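Local coordinates for protein AGR_L_2016p (Agrobacterium tumefaciens, PDB 2GVH) that probably hydrolyses the thioester bond of acyl-CoA substrates, releasing coenzyme A and a carboxylic acid, using a chain that carries two hot dog domains, at residues 113-117 against 118-122; 170-173 against 174-178; 58-61 against 62-66. All blocks are in the same frame, centred on the assembly; numbering follows the deposited sequence.

Contact 1. Residues 113-117 against 118-122; sequences AETII and GRQQH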
loop_
_atom_site.group_PDB
_atom_site.type_symbol
_atom_site.label_atom_id
_atom_site.label_comp_id
_atom_site.label_asym_id
_atom_site.label_seq_id
_atom_site.Cartn_x
_atom_site.Cartn_y
_atom_site.Cartn_z
ATOM N N ALA B 113 15.659 -8.618 -14.498
ATOM C CA ALA B 113 15.737 -9.184 -13.184
ATOM C C ALA B 113 17.071 -9.869 -13.030
ATOM O O ALA B 113 17.456 -10.655 -13.892
ATOM C CB ALA B 113 14.598 -10.163 -12.985
ATOM N N GLU B 114 17.782 -9.570 -11.945
ATOM C CA GLU B 114 19.038 -10.239 -11.622
ATOM C C GLU B 114 18.914 -10.924 -10.272
ATOM O O GLU B 114 18.401 -10.309 -9.348
ATOM C CB GLU B 114 20.166 -9.219 -11.585
ATOM C CG GLU B 114 20.637 -8.799 -12.944
ATOM C CD GLU B 114 21.675 -7.678 -12.927
ATOM O OE1 GLU B 114 22.504 -7.598 -11.982
ATOM O OE2 GLU B 114 21.661 -6.872 -13.889
ATOM N N THR B 115 19.382 -12.168 -10.133
ATOM C CA THR B 115 19.289 -12.836 -8.845
ATOM C C THR B 115 20.026 -12.003 -7.823
ATOM O O THR B 115 21.018 -11.354 -8.148
ATOM C CB THR B 115 19.894 -14.266 -8.802
ATOM O OG1 THR B 115 21.234 -14.240 -9.273
ATOM C CG2 THR B 115 19.101 -15.227 -9.609
ATOM N N ILE B 116 19.533 -12.027 -6.591
ATOM C CA ILE B 116 20.189 -11.375 -5.491
ATOM C C ILE B 116 21.458 -12.144 -5.209
ATOM O O ILE B 116 22.510 -11.542 -5.055
ATOM C CB ILE B 116 19.277 -11.325 -4.237
ATOM C CG1 ILE B 116 18.101 -10.392 -4.494
ATOM C CG2 ILE B 116 20.062 -10.891 -3.006
ATOM C CD1 ILE B 116 16.983 -10.549 -3.561
ATOM N N ILE B 117 21.341 -13.479 -5.127
ATOM C CA ILE B 117 22.489 -14.343 -4.922
ATOM C C ILE B 117 23.047 -14.698 -6.290
ATOM O O ILE B 117 22.382 -15.374 -7.069
ATOM C CB ILE B 117 22.136 -15.650 -4.131
ATOM C CG1 ILE B 117 21.573 -15.328 -2.748
ATOM C CG2 ILE B 117 23.369 -16.549 -4.004
ATOM C CD1 ILE B 117 20.606 -16.364 -2.264
ATOM N N GLY B 118 24.259 -14.232 -6.589
ATOM C CA GLY B 118 24.913 -14.535 -7.851
ATOM C C GLY B 118 24.810 -13.489 -8.953
ATOM O O GLY B 118 25.635 -13.470 -9.853
ATOM N N ARG B 119 23.792 -12.626 -8.913
ATOM C CA ARG B 119 23.619 -11.575 -9.972
ATOM C C ARG B 119 23.513 -12.139 -11.402
ATOM O O ARG B 119 24.176 -11.673 -12.341
ATOM C CB ARG B 119 24.740 -10.517 -9.905
ATOM C CG ARG B 119 24.264 -9.126 -9.626
ATOM C CD ARG B 119 25.345 -8.086 -9.967
ATOM N NE ARG B 119 24.777 -6.985 -10.737
ATOM C CZ ARG B 119 25.361 -5.808 -10.916
ATOM N NH1 ARG B 119 26.565 -5.558 -10.384
ATOM N NH2 ARG B 119 24.740 -4.872 -11.640
ATOM N N GLN B 120 22.688 -13.160 -11.574
ATOM C CA GLN B 120 22.489 -13.729 -12.889
ATOM C C GLN B 120 21.251 -13.100 -13.482
ATOM O O GLN B 120 20.210 -13.015 -12.811
ATOM C CB GLN B 120 22.259 -15.217 -12.797
ATOM C CG GLN B 120 23.201 -15.968 -11.872
ATOM C CD GLN B 120 22.643 -17.336 -11.531
ATOM O OE1 GLN B 120 21.429 -17.550 -11.630
ATOM N NE2 GLN B 120 23.497 -18.243 -11.078
ATOM N N GLN B 121 21.339 -12.674 -14.740
ATOM C CA GLN B 121 20.191 -12.102 -15.401
ATOM C C GLN B 121 19.189 -13.196 -15.785
ATOM O O GLN B 121 19.522 -14.114 -16.529
ATOM C CB GLN B 121 20.594 -11.356 -16.634
ATOM C CG GLN B 121 21.881 -10.611 -16.566
ATOM C CD GLN B 121 22.175 -10.054 -17.938
ATOM O OE1 GLN B 121 22.802 -10.724 -18.778
ATOM N NE2 GLN B 121 21.647 -8.861 -18.216
ATOM N N HIS B 122 17.960 -13.077 -15.281
ATOM C CA HIS B 122 16.945 -14.085 -15.490
ATOM C C HIS B 122 15.857 -13.644 -16.435
ATOM O O HIS B 122 15.208 -14.472 -17.080
ATOM C CB HIS B 122 16.293 -14.478 -14.186
ATOM C CG HIS B 122 16.971 -15.607 -13.512
ATOM N ND1 HIS B 122 16.450 -16.227 -12.402
ATOM C CD2 HIS B 122 18.136 -16.234 -13.788
ATOM C CE1 HIS B 122 17.275 -17.181 -12.012
ATOM N NE2 HIS B 122 18.304 -17.206 -12.841
#
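Thr115 OG1 is gripped from two directions. Gln120 N donates to it at 2.9 Å in a practically straight bond (179°), and the hydroxyl donates a hydrogen bond to Ile117 O at 2.7 Å, reaching that oxygen from above its carbonyl plane. The oxygen sits between the backbone N and the carbonyl carbon (chi1 54°), which turns it into the loop and sends CG2 the other way, over one face of the His122 ring, 3.9 Å from its centroid in a CH-pi contact. This is the tight connection of the beta hairpin formed by strands 104-115 and 121-133, antiparallel neighbours in the first hot dog domain. Thr115 N to Gln120 O (2.9 Å) and His122 N to Ala113 O (2.8 Å) flank the non-hydrogen-bonded pair Glu114 and Gln121, while Gly118 and Arg119 make the bend with positive phi. On the side of that pair Arg119 folds back at chi3, and its NE meets Glu114 OE1 at 2.7 Å in a salt bridge, nearly along the C-O axis. OE1 lies at the guanidinium edge, the carboxylate turned only 26° from its plane. Beyond the loop, Ile116 and Arg119 touch helix 179-198 of the other half of the chain.

Contact 2. Residues 170-173 against 174-178; sequences QANS and AGRMF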
loop_
_atom_site.group_PDB
_atom_site.type_symbol
_atom_site.label_atom_id
_atom_site.label_comp_id
_atom_site.label_asym_id
_atom_site.label_seq_id
_atom_site.Cartn_x
_atom_site.Cartn_y
_atom_site.Cartn_z
ATOM N N GLN B 170 2.722 7.969 1.460
ATOM C CA GLN B 170 3.975 8.349 2.057
ATOM C C GLN B 170 4.027 9.824 2.523
ATOM O O GLN B 170 5.065 10.268 3.058
ATOM C CB GLN B 170 5.088 8.131 1.073
ATOM C CG GLN B 170 5.185 6.775 0.532
ATOM C CD GLN B 170 6.174 6.739 -0.568
ATOM O OE1 GLN B 170 5.942 7.287 -1.671
ATOM N NE2 GLN B 170 7.291 6.141 -0.301
ATOM N N ALA B 171 2.939 10.570 2.302
ATOM C CA ALA B 171 2.908 11.979 2.689
ATOM C C ALA B 171 1.891 12.267 3.812
ATOM O O ALA B 171 0.879 11.560 3.964
ATOM C CB ALA B 171 2.680 12.905 1.466
ATOM N N ASN B 172 2.182 13.287 4.606
ATOM C CA ASN B 172 1.250 13.819 5.564
ATOM C C ASN B 172 0.261 14.801 4.932
ATOM O O ASN B 172 0.363 15.175 3.753
ATOM C CB ASN B 172 2.021 14.507 6.702
ATOM C CG ASN B 172 2.766 15.782 6.236
ATOM O OD1 ASN B 172 2.240 16.586 5.464
ATOM N ND2 ASN B 172 3.982 15.955 6.708
ATOM N N SER B 173 -0.677 15.249 5.757
ATOM C CA SER B 173 -1.781 16.097 5.312
ATOM C C SER B 173 -1.293 17.493 4.869
ATOM O O SER B 173 -2.018 18.246 4.221
ATOM C CB SER B 173 -2.805 16.210 6.443
ATOM O OG SER B 173 -2.326 17.077 7.467
ATOM N N ALA B 174 -0.070 17.845 5.236
ATOM C CA ALA B 174 0.525 19.066 4.723
ATOM C C ALA B 174 1.148 18.830 3.346
ATOM O O ALA B 174 1.762 19.737 2.794
ATOM C CB ALA B 174 1.574 19.583 5.705
ATOM N N GLY B 175 0.995 17.620 2.800
ATOM C CA GLY B 175 1.560 17.261 1.475
ATOM C C GLY B 175 3.066 16.977 1.461
ATOM O O GLY B 175 3.721 17.076 0.418
ATOM N N ARG B 176 3.621 16.611 2.617
ATOM C CA ARG B 176 5.065 16.491 2.750
ATOM C C ARG B 176 5.382 15.047 3.000
ATOM O O ARG B 176 4.724 14.404 3.839
ATOM C CB ARG B 176 5.572 17.311 3.941
ATOM C CG ARG B 176 5.510 18.793 3.743
ATOM C CD ARG B 176 6.342 19.541 4.796
ATOM N NE ARG B 176 6.009 20.964 4.863
ATOM C CZ ARG B 176 5.227 21.508 5.796
ATOM N NH1 ARG B 176 4.703 20.745 6.769
ATOM N NH2 ARG B 176 4.985 22.817 5.772
HETATM N N MSE B 177 6.376 14.522 2.291
HETATM C CA MSE B 177 6.778 13.140 2.509
HETATM C C MSE B 177 7.313 13.006 3.939
HETATM O O MSE B 177 8.060 13.891 4.393
HETATM C CB MSE B 177 7.869 12.767 1.534
HETATM C CG MSE B 177 8.290 11.336 1.580
HETATM SE SE MSE B 177 9.644 11.014 0.230
HETATM C CE MSE B 177 9.350 9.046 0.085
ATOM N N PHE B 178 6.904 11.965 4.663
ATOM C CA PHE B 178 7.504 11.674 5.951
ATOM C C PHE B 178 8.958 11.387 5.705
ATOM O O PHE B 178 9.295 10.652 4.761
ATOM C CB PHE B 178 6.888 10.423 6.600
ATOM C CG PHE B 178 5.446 10.585 6.942
ATOM C CD1 PHE B 178 5.063 11.351 8.050
ATOM C CD2 PHE B 178 4.455 9.992 6.165
ATOM C CE1 PHE B 178 3.702 11.532 8.349
ATOM C CE2 PHE B 178 3.099 10.173 6.461
ATOM C CZ PHE B 178 2.718 10.936 7.561
#
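Asn172 and Arg176 face each other across a compact reversal of the chain that leads into helix 179-198. Asn172 N donates to Arg176 O at 2.9 Å, and in return Arg176 N reaches Asn172 OD1 at 3.2 Å from above the plane of the amide. The Asn172 side chain reaches there because its CG lies between the backbone N and the carbonyl carbon (chi1 67°), turning the amide in over the bend. There OD1 also takes a weak Asx-turn bond from Ala174 N, over the type I beta turn from Asn172 to Gly175, whose closing bond runs from Gly175 N to Asn172 O at 2.7 Å. The dense part is at the other end. Phe178, the N-cap residue of helix 179-198, donates from its N to Gln170 O at 3.0 Å, and the Phe178 ring lies along the 170-172 backbone, with Asn172 N over one face and CZ 3.7 Å from Asn172 CB. The ring also meets Phe60 of the second subunit edge-to-face. Gln170 runs alongside Met177, a selenomethionine, with NE2 3.6 Å from CE; its OE1 is taken by Phe167 N. By contrast, Ser173 and Ala174 at the tip are exposed and add little beyond backbone and one methyl group. The bend is thus held chiefly by polar bonds, one carboxamide oxygen serving two backbone N-H groups at the open end, one of them weakly, while Phe178 and Arg176 carry the contact with the second subunit.

Contact 3. Residues 58-61 against 62-66; sequences VAFI and AATRF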
loop_
_atom_site.group_PDB
_atom_site.type_symbol
_atom_site.label_atom_id
_atom_site.label_comp_id
_atom_site.label_asym_id
_atom_site.label_seq_id
_atom_site.Cartn_x
_atom_site.Cartn_y
_atom_site.Cartn_z
ATOM N N VAL B 58 7.662 3.895 -14.824
ATOM C CA VAL B 58 8.937 4.503 -15.162
ATOM C C VAL B 58 8.874 5.137 -16.553
ATOM O O VAL B 58 9.607 6.084 -16.866
ATOM C CB VAL B 58 10.088 3.498 -15.023
ATOM C CG1 VAL B 58 9.780 2.189 -15.792
ATOM C CG2 VAL B 58 11.406 4.117 -15.428
ATOM N N ALA B 59 7.980 4.624 -17.383
ATOM C CA ALA B 59 7.700 5.236 -18.654
ATOM C C ALA B 59 7.154 6.627 -18.442
ATOM O O ALA B 59 7.653 7.604 -19.029
ATOM C CB ALA B 59 6.737 4.421 -19.407
ATOM N N PHE B 60 6.131 6.691 -17.598
ATOM C CA PHE B 60 5.489 7.917 -17.198
ATOM C C PHE B 60 6.496 8.976 -16.728
ATOM O O PHE B 60 6.571 10.098 -17.313
ATOM C CB PHE B 60 4.429 7.630 -16.133
ATOM C CG PHE B 60 3.887 8.855 -15.473
ATOM C CD1 PHE B 60 2.887 9.598 -16.073
ATOM C CD2 PHE B 60 4.374 9.271 -14.249
ATOM C CE1 PHE B 60 2.378 10.738 -15.467
ATOM C CE2 PHE B 60 3.872 10.418 -13.635
ATOM C CZ PHE B 60 2.868 11.141 -14.239
ATOM N N ILE B 61 7.289 8.606 -15.720
ATOM C CA ILE B 61 8.345 9.478 -15.197
ATOM C C ILE B 61 9.254 9.973 -16.342
ATOM O O ILE B 61 9.544 11.169 -16.435
ATOM C CB ILE B 61 9.177 8.759 -14.147
ATOM C CG1 ILE B 61 8.306 8.340 -12.938
ATOM C CG2 ILE B 61 10.345 9.617 -13.701
ATOM C CD1 ILE B 61 9.045 7.443 -11.927
ATOM N N ALA B 62 9.708 9.056 -17.191
ATOM C CA ALA B 62 10.607 9.442 -18.274
ATOM C C ALA B 62 10.001 10.533 -19.140
ATOM O O ALA B 62 10.597 11.599 -19.306
ATOM C CB ALA B 62 10.978 8.252 -19.126
ATOM N N ALA B 63 8.814 10.254 -19.659
ATOM C CA ALA B 63 7.996 11.186 -20.400
ATOM C C ALA B 63 7.872 12.533 -19.729
ATOM O O ALA B 63 8.093 13.556 -20.364
ATOM C CB ALA B 63 6.630 10.593 -20.610
ATOM N N THR B 64 7.509 12.538 -18.447
ATOM C CA THR B 64 7.230 13.784 -17.749
ATOM C C THR B 64 8.499 14.615 -17.608
ATOM O O THR B 64 8.473 15.832 -17.701
ATOM C CB THR B 64 6.587 13.547 -16.398
ATOM O OG1 THR B 64 5.542 12.557 -16.515
ATOM C CG2 THR B 64 5.998 14.860 -15.893
ATOM N N ARG B 65 9.619 13.942 -17.414
ATOM C CA ARG B 65 10.899 14.609 -17.296
ATOM C C ARG B 65 11.266 15.216 -18.617
ATOM O O ARG B 65 11.973 16.209 -18.671
ATOM C CB ARG B 65 11.996 13.617 -16.949
ATOM C CG ARG B 65 12.204 13.361 -15.480
ATOM C CD ARG B 65 13.426 12.472 -15.301
ATOM N NE ARG B 65 14.132 12.782 -14.068
ATOM C CZ ARG B 65 14.986 11.967 -13.444
ATOM N NH1 ARG B 65 15.274 10.764 -13.925
ATOM N NH2 ARG B 65 15.551 12.366 -12.313
ATOM N N PHE B 66 10.823 14.576 -19.685
ATOM C CA PHE B 66 11.192 15.017 -20.993
ATOM C C PHE B 66 10.395 16.254 -21.373
ATOM O O PHE B 66 10.973 17.279 -21.769
ATOM C CB PHE B 66 10.973 13.922 -22.034
ATOM C CG PHE B 66 11.385 14.351 -23.442
ATOM C CD1 PHE B 66 12.727 14.394 -23.799
ATOM C CD2 PHE B 66 10.431 14.746 -24.380
ATOM C CE1 PHE B 66 13.119 14.797 -25.087
ATOM C CE2 PHE B 66 10.809 15.168 -25.688
ATOM C CZ PHE B 66 12.144 15.194 -26.040
#
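The Phe60 ring carries Thr64 OG1 on one face, 3.7 Å above the ring plane and over its centre, with CZ and CE1 each 3.8 Å from the oxygen. Phe178 of the third subunit also comes to this ring. The second flat group, the Arg65 guanidinium, makes salt bridges through NH2 to Glu223 and Glu245 in the other half of the chain. All this hangs on about two and a half turns of helix 49-67, and Phe60 and Thr64 are four residues apart on it. Thr64 OG1 donates to Phe60 O at 2.8 Å, approaching from above the carbonyl plane, while Thr64 N bonds to the same oxygen, also at 2.8 Å, and comes in nearly end-on. One carbonyl therefore takes both a helical N-H and a side-chain hydroxyl, and a buried hydroxyl finds its acceptor within its own helix. The torsions fit this: with OG1 beside the backbone N (chi1 -45°) it reaches back one turn, while CG of Phe60, opposite its own N (chi1 169°), brings the ring up under it. The ordinary helical ladder continues on either side, from Ala62 N to Val58 O, from Ala63 N to Ala59 O at 3.0 Å, and from Arg65 N to Ile61 O at 2.9 Å. The helix is the central one of the hot dog fold, wrapped by its sheet. Val58, Ala59, Ala63 and Phe66 pack on strand 104-115, and Val58, Ile61, Ala62 and Arg65 on Thr29 of strand 29-35. Phe60, Ile61 and Arg65 also reach strand 160-165, so the helix is covered by sheets of both halves.

Overall arrangement
From the N terminus the chain first passes through contact 3, within helix 49-67, which closes no loop but forms two or so turns of the first domain's central helix. Contact 1 follows, closing the hairpin between strands 104-115 and 121-133 of the sheet that wraps this helix. Contact 2 comes last, folding the loop between strand 160-165 and helix 179-198 of the second domain. The three are in series, neither nested nor crossed, and none touches another. The centres of contact 1 and contact 2 lie about 35 Å apart, on opposite sides of the chain's centre. Between subunits, Phe178 of this chain meets Phe60 of the second subunit, and Phe60 meets Phe178 of the third.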